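PDB 3IGN: diguanylate cyclase from Marinobacter aquaeolei VT8, which probably catalyses the condensation of two GTP molecules into cyclic di-GMP, with release of two diphosphates, through this GGDEF domain of a longer protein. Local coordinates for residues Leu25-Ala28 / Glu29-Phe33. Residues are numbered along the deposited sequence; the frame is centred on the assembly and turned at random.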
ATOM      1  N   LEU A  25      12.687   6.448  -2.384  1.00 24.46           N
ATOM      2  CA  LEU A  25      12.049   7.377  -1.442  1.00 23.48           C
ATOM      3  C   LEU A  25      11.982   6.760  -0.046  1.00 21.63           C
ATOM      4  O   LEU A  25      12.156   7.454   0.964  1.00 21.38           O
ATOM      5  CB  LEU A  25      10.643   7.744  -1.926  1.00 26.12           C
ATOM      6  CG  LEU A  25      10.469   9.091  -2.650  1.00 30.95           C
ATOM      7  CD1 LEU A  25      11.657   9.380  -3.533  1.00 36.10           C
ATOM      8  CD2 LEU A  25       9.177   9.084  -3.448  1.00 29.22           C
ATOM      9  N   VAL A  26      11.723   5.458   0.016  1.00 18.21           N
ATOM     10  CA  VAL A  26      11.697   4.761   1.307  1.00 17.90           C
ATOM     11  C   VAL A  26      13.082   4.867   1.939  1.00 19.87           C
ATOM     12  O   VAL A  26      13.221   5.145   3.129  1.00 18.69           O
ATOM     13  CB  VAL A  26      11.361   3.257   1.139  1.00 17.39           C
ATOM     14  CG1 VAL A  26      11.498   2.535   2.475  1.00 18.00           C
ATOM     15  CG2 VAL A  26       9.948   3.100   0.622  1.00 18.87           C
ATOM     16  N   ASP A  27      14.110   4.636   1.134  1.00 20.06           N
ATOM     17  CA  ASP A  27      15.484   4.710   1.610  1.00 21.15           C
ATOM     18  C   ASP A  27      15.801   6.132   2.081  1.00 20.66           C
ATOM     19  O   ASP A  27      16.470   6.316   3.104  1.00 19.41           O
ATOM     20  CB  ASP A  27      16.444   4.277   0.492  1.00 23.69           C
ATOM     21  CG  ASP A  27      17.893   4.188   0.955  1.00 31.41           C
ATOM     22  OD1 ASP A  27      18.139   4.001   2.166  1.00 31.81           O
ATOM     23  OD2 ASP A  27      18.791   4.286   0.095  1.00 37.28           O
ATOM     24  N   ALA A  28      15.308   7.132   1.354  1.00 19.03           N
ATOM     25  CA  ALA A  28      15.553   8.524   1.729  1.00 20.25           C
ATOM     26  C   ALA A  28      14.891   8.837   3.066  1.00 21.15           C
ATOM     27  O   ALA A  28      15.485   9.505   3.924  1.00 20.94           O
ATOM     28  CB  ALA A  28      15.031   9.462   0.652  1.00 20.64           C
ATOM     29  N   GLU A  29      13.663   8.356   3.256  1.00 19.35           N
ATOM     30  CA  GLU A  29      12.969   8.607   4.518  1.00 18.96           C
ATOM     31  C   GLU A  29      13.662   7.874   5.670  1.00 19.43           C
ATOM     32  O   GLU A  29      13.740   8.391   6.788  1.00 19.25           O
ATOM     33  CB  GLU A  29      11.506   8.185   4.419  1.00 18.20           C
ATOM     34  CG  GLU A  29      10.638   8.600   5.623  1.00 19.67           C
ATOM     35  CD  GLU A  29      10.495  10.113   5.781  1.00 20.06           C
ATOM     36  OE1 GLU A  29      10.455  10.836   4.765  1.00 23.89           O
ATOM     37  OE2 GLU A  29      10.389  10.588   6.925  1.00 22.86           O
ATOM     38  N   TYR A  30      14.171   6.675   5.392  1.00 19.99           N
ATOM     39  CA  TYR A  30      14.886   5.885   6.394  1.00 19.28           C
ATOM     40  C   TYR A  30      16.117   6.647   6.892  1.00 17.96           C
ATOM     41  O   TYR A  30      16.357   6.735   8.098  1.00 17.90           O
ATOM     42  CB  TYR A  30      15.327   4.534   5.797  1.00 19.78           C
ATOM     43  CG  TYR A  30      16.210   3.719   6.712  1.00 18.21           C
ATOM     44  CD1 TYR A  30      15.661   2.947   7.738  1.00 18.75           C
ATOM     45  CD2 TYR A  30      17.595   3.755   6.585  1.00 18.76           C
ATOM     46  CE1 TYR A  30      16.470   2.237   8.621  1.00 19.54           C
ATOM     47  CE2 TYR A  30      18.419   3.051   7.467  1.00 20.58           C
ATOM     48  CZ  TYR A  30      17.845   2.299   8.484  1.00 20.50           C
ATOM     49  OH  TYR A  30      18.645   1.649   9.393  1.00 21.57           O
ATOM     50  N   GLU A  31      16.902   7.198   5.970  1.00 19.69           N
ATOM     51  CA  GLU A  31      18.098   7.951   6.364  1.00 21.59           C
ATOM     52  C   GLU A  31      17.742   9.246   7.088  1.00 21.66           C
ATOM     53  O   GLU A  31      18.491   9.697   7.961  1.00 23.71           O
ATOM     54  CB  GLU A  31      18.980   8.255   5.145  1.00 22.48           C
ATOM     55  CG  GLU A  31      19.732   7.048   4.606  1.00 25.86           C
ATOM     56  CD  GLU A  31      20.686   6.434   5.629  1.00 29.46           C
ATOM     57  OE1 GLU A  31      21.133   7.151   6.559  1.00 30.80           O
ATOM     58  OE2 GLU A  31      21.002   5.238   5.496  1.00 29.19           O
ATOM     59  N   ARG A  32      16.605   9.844   6.739  1.00 16.65           N
ATOM     60  CA  ARG A  32      16.160  11.066   7.398  1.00 18.86           C
ATOM     61  C   ARG A  32      15.851  10.712   8.850  1.00 19.32           C
ATOM     62  O   ARG A  32      16.208  11.450   9.768  1.00 20.82           O
ATOM     63  CB  ARG A  32      14.912  11.630   6.717  1.00 17.87           C
ATOM     64  CG  ARG A  32      14.459  12.994   7.252  1.00 17.61           C
ATOM     65  CD  ARG A  32      13.357  13.588   6.365  1.00 18.19           C
ATOM     66  NE  ARG A  32      12.786  14.816   6.922  1.00 20.00           N
ATOM     67  CZ  ARG A  32      12.394  15.851   6.189  1.00 19.85           C
ATOM     68  NH1 ARG A  32      12.512  15.806   4.865  1.00 21.34           N
ATOM     69  NH2 ARG A  32      11.918  16.945   6.771  1.00 17.83           N
ATOM     70  N   PHE A  33      15.208   9.562   9.045  1.00 17.93           N
ATOM     71  CA  PHE A  33      14.887   9.081  10.390  1.00 19.06           C
ATOM     72  C   PHE A  33      16.162   8.783  11.193  1.00 20.22           C
ATOM     73  O   PHE A  33      16.266   9.151  12.364  1.00 19.94           O
ATOM     74  CB  PHE A  33      14.051   7.796  10.325  1.00 18.37           C
ATOM     75  CG  PHE A  33      13.940   7.082  11.658  1.00 18.24           C
ATOM     76  CD1 PHE A  33      12.946   7.435  12.575  1.00 20.34           C
ATOM     77  CD2 PHE A  33      14.868   6.102  12.014  1.00 20.10           C
ATOM     78  CE1 PHE A  33      12.878   6.823  13.830  1.00 22.65           C
ATOM     79  CE2 PHE A  33      14.813   5.483  13.268  1.00 21.11           C
ATOM     80  CZ  PHE A  33      13.817   5.844  14.176  1.00 21.78           C
TER
HETATM   81  O   HOH W   1      20.631   4.171   3.021  1.00 40.45           O
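The carbonyl oxygen of Asp27 approaches the Tyr30 ring obliquely, while Glu31 OE2 sits at its edge, in the ring plane and 3.9 Å from Tyr30 CD2. These groups belong to two consecutive turns of helix 19-36, which packs beside the sheet of the GGDEF domain. The i to i+4 ladder is regular here: the amides of Glu29, Tyr30, Glu31 and Arg32 donate in turn to the carbonyls of Leu25, Val26, Asp27 and Ala28. Glu29 N lies 2.9 Å from Leu25 O. At the other end of the ladder, Arg32 N is 3.0 Å from Ala28 O. A chi1 of 173° sets Tyr30 CG opposite the backbone N and swings the ring off the preceding turn; the buried ring packs against Tyr144 and Leu137, and its hydroxyl is hydrogen-bonded to Pro141 O. Glu29 leaves the helix on another side, against Ile94 and Pro96 of strand 90-96, and its OE2 makes weak hydrogen bonds to Gln38 NE2 and Thr40 OG1; its side chain is about 10 Å from a bound c-di-GMP. The bend of Glu31 at chi2 (-61°) turns its carboxylate toward the Tyr30 ring edge and the Asp27 side, bringing like charges together, with Glu31 OE2 4.6 Å from Asp27 OD1. A water probably eases the repulsion by donating to both carboxylates, 2.6 Å from Asp27 OD1 and 2.7 Å from Glu31 OE2.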